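Ribonucleoside-diphosphate reductase subunit beta (Bacillus halodurans C-125, PDB 2RCC) serves as the small subunit of ribonucleotide reductase, probably helping, with its di-iron site, to turn ribonucleotides into the deoxyribonucleotides needed for DNA synthesis. Local coordinates at residues A[183-186]-A[187-191]; A[282-285]-A[286-290]. All coordinates share one frame; numbering follows the deposited sequence.

Interaction 1 (A[183-186]-A[187-191])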
ATOM      1  N   VAL A 183     -10.571 -14.378   1.761  1.00 20.51           N
ATOM      2  CA  VAL A 183     -10.850 -15.100   0.511  1.00 20.02           C
ATOM      3  C   VAL A 183     -12.340 -14.925   0.140  1.00 16.30           C
ATOM      4  O   VAL A 183     -12.657 -14.643  -0.995  1.00 16.82           O
ATOM      5  CB  VAL A 183     -10.434 -16.608   0.608  1.00 20.03           C
ATOM      6  CG1 VAL A 183     -11.064 -17.455  -0.512  1.00 17.31           C
ATOM      7  CG2 VAL A 183      -8.896 -16.752   0.616  1.00 20.53           C
ATOM      8  N   ILE A 184     -13.239 -15.111   1.108  1.00 19.64           N
ATOM      9  CA  ILE A 184     -14.675 -14.897   0.895  1.00 19.07           C
ATOM     10  C   ILE A 184     -15.013 -13.477   0.486  1.00 19.75           C
ATOM     11  O   ILE A 184     -15.738 -13.294  -0.495  1.00 22.42           O
ATOM     12  CB  ILE A 184     -15.514 -15.275   2.162  1.00 23.12           C
ATOM     13  CG1 ILE A 184     -15.525 -16.801   2.337  1.00 20.95           C
ATOM     14  CG2 ILE A 184     -16.913 -14.730   2.044  1.00 22.08           C
ATOM     15  CD1 ILE A 184     -15.764 -17.278   3.759  1.00 21.42           C
ATOM     16  N   LEU A 185     -14.452 -12.466   1.175  1.00 19.05           N
ATOM     17  CA  LEU A 185     -14.771 -11.083   0.881  1.00 21.76           C
ATOM     18  C   LEU A 185     -14.320 -10.632  -0.502  1.00 21.27           C
ATOM     19  O   LEU A 185     -14.996  -9.824  -1.108  1.00 22.04           O
ATOM     20  CB  LEU A 185     -14.170 -10.086   1.901  1.00 24.06           C
ATOM     21  CG  LEU A 185     -14.721 -10.011   3.324  1.00 30.86           C
ATOM     22  CD1 LEU A 185     -14.131  -8.782   4.017  1.00 30.79           C
ATOM     23  CD2 LEU A 185     -16.201  -9.929   3.352  1.00 34.93           C
ATOM     24  N   GLU A 186     -13.193 -11.153  -0.968  1.00 19.99           N
ATOM     25  CA  GLU A 186     -12.624 -10.839  -2.318  1.00 20.05           C
ATOM     26  C   GLU A 186     -12.987 -11.845  -3.389  1.00 18.11           C
ATOM     27  O   GLU A 186     -12.904 -11.550  -4.569  1.00 17.10           O
ATOM     28  CB  GLU A 186     -11.114 -10.911  -2.231  1.00 21.52           C
ATOM     29  CG  GLU A 186     -10.501  -9.999  -1.203  1.00 29.86           C
ATOM     30  CD  GLU A 186      -9.838  -8.737  -1.730  1.00 35.93           C
ATOM     31  OE1 GLU A 186     -10.041  -8.338  -2.893  1.00 38.08           O
ATOM     32  OE2 GLU A 186      -9.054  -8.156  -0.930  1.00 46.29           O
ATOM     33  N   GLY A 187     -13.326 -13.068  -2.981  1.00 18.68           N
ATOM     34  CA  GLY A 187     -13.564 -14.146  -3.930  1.00 17.92           C
ATOM     35  C   GLY A 187     -14.972 -14.653  -4.084  1.00 17.15           C
ATOM     36  O   GLY A 187     -15.198 -15.535  -4.898  1.00 16.16           O
ATOM     37  N   LEU A 188     -15.922 -14.084  -3.361  1.00 19.26           N
ATOM     38  CA  LEU A 188     -17.315 -14.574  -3.412  1.00 18.61           C
ATOM     39  C   LEU A 188     -18.352 -13.475  -3.168  1.00 19.65           C
ATOM     40  O   LEU A 188     -19.282 -13.364  -3.968  1.00 20.34           O
ATOM     41  CB  LEU A 188     -17.485 -15.737  -2.433  1.00 19.67           C
ATOM     42  CG  LEU A 188     -18.853 -16.455  -2.302  1.00 19.60           C
ATOM     43  CD1 LEU A 188     -19.357 -17.000  -3.598  1.00 31.51           C
ATOM     44  CD2 LEU A 188     -18.708 -17.613  -1.309  1.00 24.22           C
ATOM     45  N   ASN A 189     -18.197 -12.676  -2.101  1.00 18.96           N
ATOM     46  CA  ASN A 189     -19.105 -11.554  -1.800  1.00 17.68           C
ATOM     47  C   ASN A 189     -19.241 -10.611  -2.956  1.00 18.00           C
ATOM     48  O   ASN A 189     -18.262 -10.274  -3.574  1.00 17.60           O
ATOM     49  CB  ASN A 189     -18.657 -10.745  -0.574  1.00 20.35           C
ATOM     50  CG  ASN A 189     -18.893 -11.489   0.703  1.00 22.54           C
ATOM     51  OD1 ASN A 189     -19.155 -12.692   0.671  1.00 30.03           O
ATOM     52  ND2 ASN A 189     -18.813 -10.804   1.823  1.00 34.41           N
ATOM     53  N   PHE A 190     -20.480 -10.242  -3.255  1.00 19.01           N
ATOM     54  CA  PHE A 190     -20.839  -9.382  -4.381  1.00 21.95           C
ATOM     55  C   PHE A 190     -20.547  -9.928  -5.775  1.00 19.14           C
ATOM     56  O   PHE A 190     -20.806  -9.229  -6.721  1.00 17.17           O
ATOM     57  CB  PHE A 190     -20.295  -7.946  -4.217  1.00 25.38           C
ATOM     58  CG  PHE A 190     -20.728  -7.307  -2.951  1.00 29.40           C
ATOM     59  CD1 PHE A 190     -22.079  -7.113  -2.691  1.00 39.83           C
ATOM     60  CD2 PHE A 190     -19.797  -6.921  -1.992  1.00 33.59           C
ATOM     61  CE1 PHE A 190     -22.498  -6.566  -1.494  1.00 43.59           C
ATOM     62  CE2 PHE A 190     -20.205  -6.364  -0.810  1.00 37.54           C
ATOM     63  CZ  PHE A 190     -21.551  -6.186  -0.546  1.00 41.01           C
ATOM     64  N   TYR A 191     -20.158 -11.191  -5.920  1.00 18.57           N
ATOM     65  CA  TYR A 191     -19.986 -11.761  -7.253  1.00 17.60           C
ATOM     66  C   TYR A 191     -21.306 -11.792  -8.018  1.00 18.02           C
ATOM     67  O   TYR A 191     -21.243 -11.693  -9.224  1.00 17.10           O
ATOM     68  CB  TYR A 191     -19.250 -13.113  -7.234  1.00 19.63           C
ATOM     69  CG  TYR A 191     -17.725 -12.921  -7.169  1.00 16.41           C
ATOM     70  CD1 TYR A 191     -17.135 -12.043  -6.251  1.00 18.89           C
ATOM     71  CD2 TYR A 191     -16.874 -13.625  -8.024  1.00 19.05           C
ATOM     72  CE1 TYR A 191     -15.727 -11.862  -6.199  1.00 19.91           C
ATOM     73  CE2 TYR A 191     -15.472 -13.438  -7.980  1.00 23.02           C
ATOM     74  CZ  TYR A 191     -14.908 -12.567  -7.065  1.00 21.02           C
ATOM     75  OH  TYR A 191     -13.516 -12.397  -7.017  1.00 22.65           O
TER
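Asn-189 folds back against the last turn of helix 172-187, and at this helix C-terminus of the ferritin-like bundle it sets its carboxamide against Ile-184 and Leu-185. CG sits beside its own backbone N (chi1 -73°), which brings the amide back over the helix end. Its OD1 comes 3.3 Å from Ile-184 CG2, while ND2 approaches Leu-185 CD2 at 3.2 Å; both branched side chains cross the amide at a slant. The backbone secures this position: Asn-189 N donates to Ile-184 O at 3.0 Å and 171°, a nearly straight i+5 bond of the pi-helical kind. Leu-188 N adds a weaker bond to that carbonyl, so two N-H groups grip one oxygen. Gly-187 has no CB to crowd Val-183 O, which its N meets in a weak bond.

A type II beta turn from Leu-188 to Tyr-191 leads into helix 191-202. Phe-190 fills the third turn position with positive phi, its ring meeting Arg-155 in a cation-pi contact, and serves as N-cap residue of that helix. Glu-186 bends at chi2 (-104°), and its OE1 is bonded to His-223 ND1; its carboxylate lies close to that of Glu-119, as expected of two probable ligands of the second iron. Tyrosine suits position 191 because its ring face lies under Gly-187 O, 3.6 Å above the plane of the Tyr-191 ring, while its hydroxyl reaches the helix end. That OH is also bonded to Gln-221 NE2, and Tyr-191 OH donates in the carbonyl plane to a lone pair of Glu-186 O at 2.7 Å.

Interaction 2 (A[282-285]-A[286-290]); sequences ETYI and SFIAN
Ile-288 and Tyr-284 form an i to i+4 pair on helix 278-295 of the ferritin-like bundle, the isoleucine reaching back to the tyrosine ring. The isoleucine can be followed outward. Its CB stands 3.7 Å from Ile-285 O and a similar distance from Tyr-284 O, resting on the carbonyls of the preceding turn. From there CG1 lies beside the backbone N (chi1 -60°), which points this branch back along the helix. It therefore does two jobs: it is 3.3 Å from Tyr-284 O, and it stands over one face of the Tyr-284 ring in a CH-pi contact, 4.2 Å from the centroid and 19° off the normal. At the tip, CD1 shifts toward the phenol end, 3.6 Å from Tyr-284 CE1 with CZ a little farther. The other branch, CG2, heads toward Gly-187 and Leu-188. The ring is there to be met because Tyr-284 CG is anti to its own N, laying the ring along the side of the following turn.

Isoleucine suits this place because its two branches can serve two surfaces at once. Behind it run regular helical bonds, such as Ile-288 N to Tyr-284 O at 3.0 Å.

The other faces of the helix have different tasks. Ile-285 turns its apolar branches to helix 244-268, touching Ala-258, while Ser-286 offers a short hydroxyl, OG, as polar partner to Lys-262 NZ in a buried place, and Glu-282 makes a salt bridge with Arg-266. Near the loop that holds Pro-309, Thr-283 OG1 is tied to Glu-279 O, while the backbone Thr-283 O separately accepts Phe-287 N at 2.9 Å.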
ATOM      1  N   GLU A 282     -27.818 -18.826  -8.514  1.00 19.02           N
ATOM      2  CA  GLU A 282     -27.565 -19.527  -7.276  1.00 20.76           C
ATOM      3  C   GLU A 282     -26.570 -20.665  -7.514  1.00 21.60           C
ATOM      4  O   GLU A 282     -25.650 -20.824  -6.718  1.00 24.29           O
ATOM      5  CB  GLU A 282     -28.888 -19.955  -6.614  1.00 21.29           C
ATOM      6  CG  GLU A 282     -29.601 -18.694  -6.081  1.00 23.57           C
ATOM      7  CD  GLU A 282     -30.882 -18.940  -5.342  1.00 25.49           C
ATOM      8  OE1 GLU A 282     -31.290 -20.093  -5.216  1.00 43.65           O
ATOM      9  OE2 GLU A 282     -31.496 -17.939  -4.908  1.00 31.25           O
ATOM     10  N   THR A 283     -26.718 -21.388  -8.627  1.00 20.30           N
ATOM     11  CA  THR A 283     -25.781 -22.451  -8.991  1.00 20.84           C
ATOM     12  C   THR A 283     -24.390 -21.860  -9.225  1.00 18.21           C
ATOM     13  O   THR A 283     -23.411 -22.461  -8.830  1.00 17.10           O
ATOM     14  CB  THR A 283     -26.228 -23.225 -10.213  1.00 18.45           C
ATOM     15  OG1 THR A 283     -27.566 -23.676 -10.012  1.00 20.48           O
ATOM     16  CG2 THR A 283     -25.315 -24.448 -10.506  1.00 21.04           C
ATOM     17  N   TYR A 284     -24.322 -20.705  -9.867  1.00 20.57           N
ATOM     18  CA  TYR A 284     -23.057 -19.988 -10.091  1.00 21.50           C
ATOM     19  C   TYR A 284     -22.384 -19.598  -8.765  1.00 21.97           C
ATOM     20  O   TYR A 284     -21.172 -19.765  -8.613  1.00 19.44           O
ATOM     21  CB  TYR A 284     -23.276 -18.771 -11.022  1.00 22.62           C
ATOM     22  CG  TYR A 284     -22.096 -17.832 -11.137  1.00 25.66           C
ATOM     23  CD1 TYR A 284     -20.905 -18.241 -11.738  1.00 27.48           C
ATOM     24  CD2 TYR A 284     -22.171 -16.522 -10.656  1.00 24.36           C
ATOM     25  CE1 TYR A 284     -19.807 -17.363 -11.828  1.00 33.04           C
ATOM     26  CE2 TYR A 284     -21.108 -15.660 -10.753  1.00 29.51           C
ATOM     27  CZ  TYR A 284     -19.936 -16.074 -11.347  1.00 27.32           C
ATOM     28  OH  TYR A 284     -18.897 -15.178 -11.414  1.00 32.88           O
ATOM     29  N   ILE A 285     -23.161 -19.117  -7.798  1.00 21.49           N
ATOM     30  CA  ILE A 285     -22.608 -18.813  -6.456  1.00 23.08           C
ATOM     31  C   ILE A 285     -22.047 -20.106  -5.787  1.00 22.26           C
ATOM     32  O   ILE A 285     -20.976 -20.063  -5.181  1.00 24.04           O
ATOM     33  CB  ILE A 285     -23.663 -18.144  -5.543  1.00 23.78           C
ATOM     34  CG1 ILE A 285     -24.054 -16.771  -6.112  1.00 25.78           C
ATOM     35  CG2 ILE A 285     -23.153 -18.004  -4.061  1.00 21.88           C
ATOM     36  CD1 ILE A 285     -25.396 -16.249  -5.583  1.00 21.36           C
ATOM     37  N   SER A 286     -22.735 -21.235  -5.921  1.00 23.15           N
ATOM     38  CA  SER A 286     -22.237 -22.533  -5.384  1.00 21.99           C
ATOM     39  C   SER A 286     -20.930 -22.954  -6.045  1.00 21.30           C
ATOM     40  O   SER A 286     -19.981 -23.420  -5.374  1.00 20.37           O
ATOM     41  CB  SER A 286     -23.255 -23.663  -5.557  1.00 23.38           C
ATOM     42  OG  SER A 286     -24.410 -23.418  -4.784  1.00 22.34           O
ATOM     43  N   PHE A 287     -20.905 -22.812  -7.364  1.00 20.91           N
ATOM     44  CA  PHE A 287     -19.713 -23.064  -8.178  1.00 20.72           C
ATOM     45  C   PHE A 287     -18.511 -22.213  -7.700  1.00 21.10           C
ATOM     46  O   PHE A 287     -17.382 -22.718  -7.608  1.00 21.51           O
ATOM     47  CB  PHE A 287     -20.058 -22.755  -9.641  1.00 20.92           C
ATOM     48  CG  PHE A 287     -18.925 -22.941 -10.596  1.00 29.25           C
ATOM     49  CD1 PHE A 287     -18.632 -24.203 -11.093  1.00 34.87           C
ATOM     50  CD2 PHE A 287     -18.173 -21.857 -11.033  1.00 32.02           C
ATOM     51  CE1 PHE A 287     -17.606 -24.384 -11.998  1.00 33.11           C
ATOM     52  CE2 PHE A 287     -17.135 -22.041 -11.943  1.00 35.45           C
ATOM     53  CZ  PHE A 287     -16.865 -23.313 -12.425  1.00 31.26           C
ATOM     54  N   ILE A 288     -18.734 -20.930  -7.404  1.00 21.91           N
ATOM     55  CA  ILE A 288     -17.654 -20.064  -6.879  1.00 21.16           C
ATOM     56  C   ILE A 288     -17.197 -20.555  -5.518  1.00 23.36           C
ATOM     57  O   ILE A 288     -15.985 -20.608  -5.276  1.00 25.83           O
ATOM     58  CB  ILE A 288     -18.043 -18.558  -6.764  1.00 23.66           C
ATOM     59  CG1 ILE A 288     -18.435 -17.962  -8.128  1.00 28.59           C
ATOM     60  CG2 ILE A 288     -16.890 -17.740  -6.196  1.00 19.45           C
ATOM     61  CD1 ILE A 288     -17.461 -18.264  -9.227  1.00 24.81           C
ATOM     62  N   ALA A 289     -18.137 -20.933  -4.646  1.00 20.57           N
ATOM     63  CA  ALA A 289     -17.780 -21.481  -3.332  1.00 21.91           C
ATOM     64  C   ALA A 289     -16.862 -22.720  -3.517  1.00 21.59           C
ATOM     65  O   ALA A 289     -15.857 -22.839  -2.824  1.00 25.42           O
ATOM     66  CB  ALA A 289     -19.032 -21.844  -2.501  1.00 18.91           C
ATOM     67  N   ASN A 290     -17.202 -23.590  -4.480  1.00 23.03           N
ATOM     68  CA  ASN A 290     -16.411 -24.789  -4.797  1.00 22.65           C
ATOM     69  C   ASN A 290     -15.032 -24.431  -5.300  1.00 22.82           C
ATOM     70  O   ASN A 290     -14.069 -25.086  -4.915  1.00 21.47           O
ATOM     71  CB  ASN A 290     -17.060 -25.719  -5.858  1.00 20.75           C
ATOM     72  CG  ASN A 290     -18.278 -26.451  -5.376  1.00 21.46           C
ATOM     73  OD1 ASN A 290     -18.522 -26.617  -4.172  1.00 21.90           O
ATOM     74  ND2 ASN A 290     -19.051 -26.946  -6.340  1.00 21.52           N
TER

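Overall arrangement
Both contacts are local and largely buried, but interaction 1 lies near the middle of the chain, about 4 Å from its centre, and interaction 2 farther out, at about 16 Å. Interaction 1 ends a helix, and its bonding is irregular, with a wide i+5 bond and a phenol binding a carbonyl beside the probable iron site. Interaction 2 runs through an unbroken helix, where uniform i+4 bonds support apolar packing. The two meet directly: the CG2 branch of Ile-288 lies 3.1 Å from Gly-187 O and 3.7 Å from Leu-188 CD1. Both also pack on helix 244-268, through Ile-184 and Leu-188 in one and Ile-285 in the other.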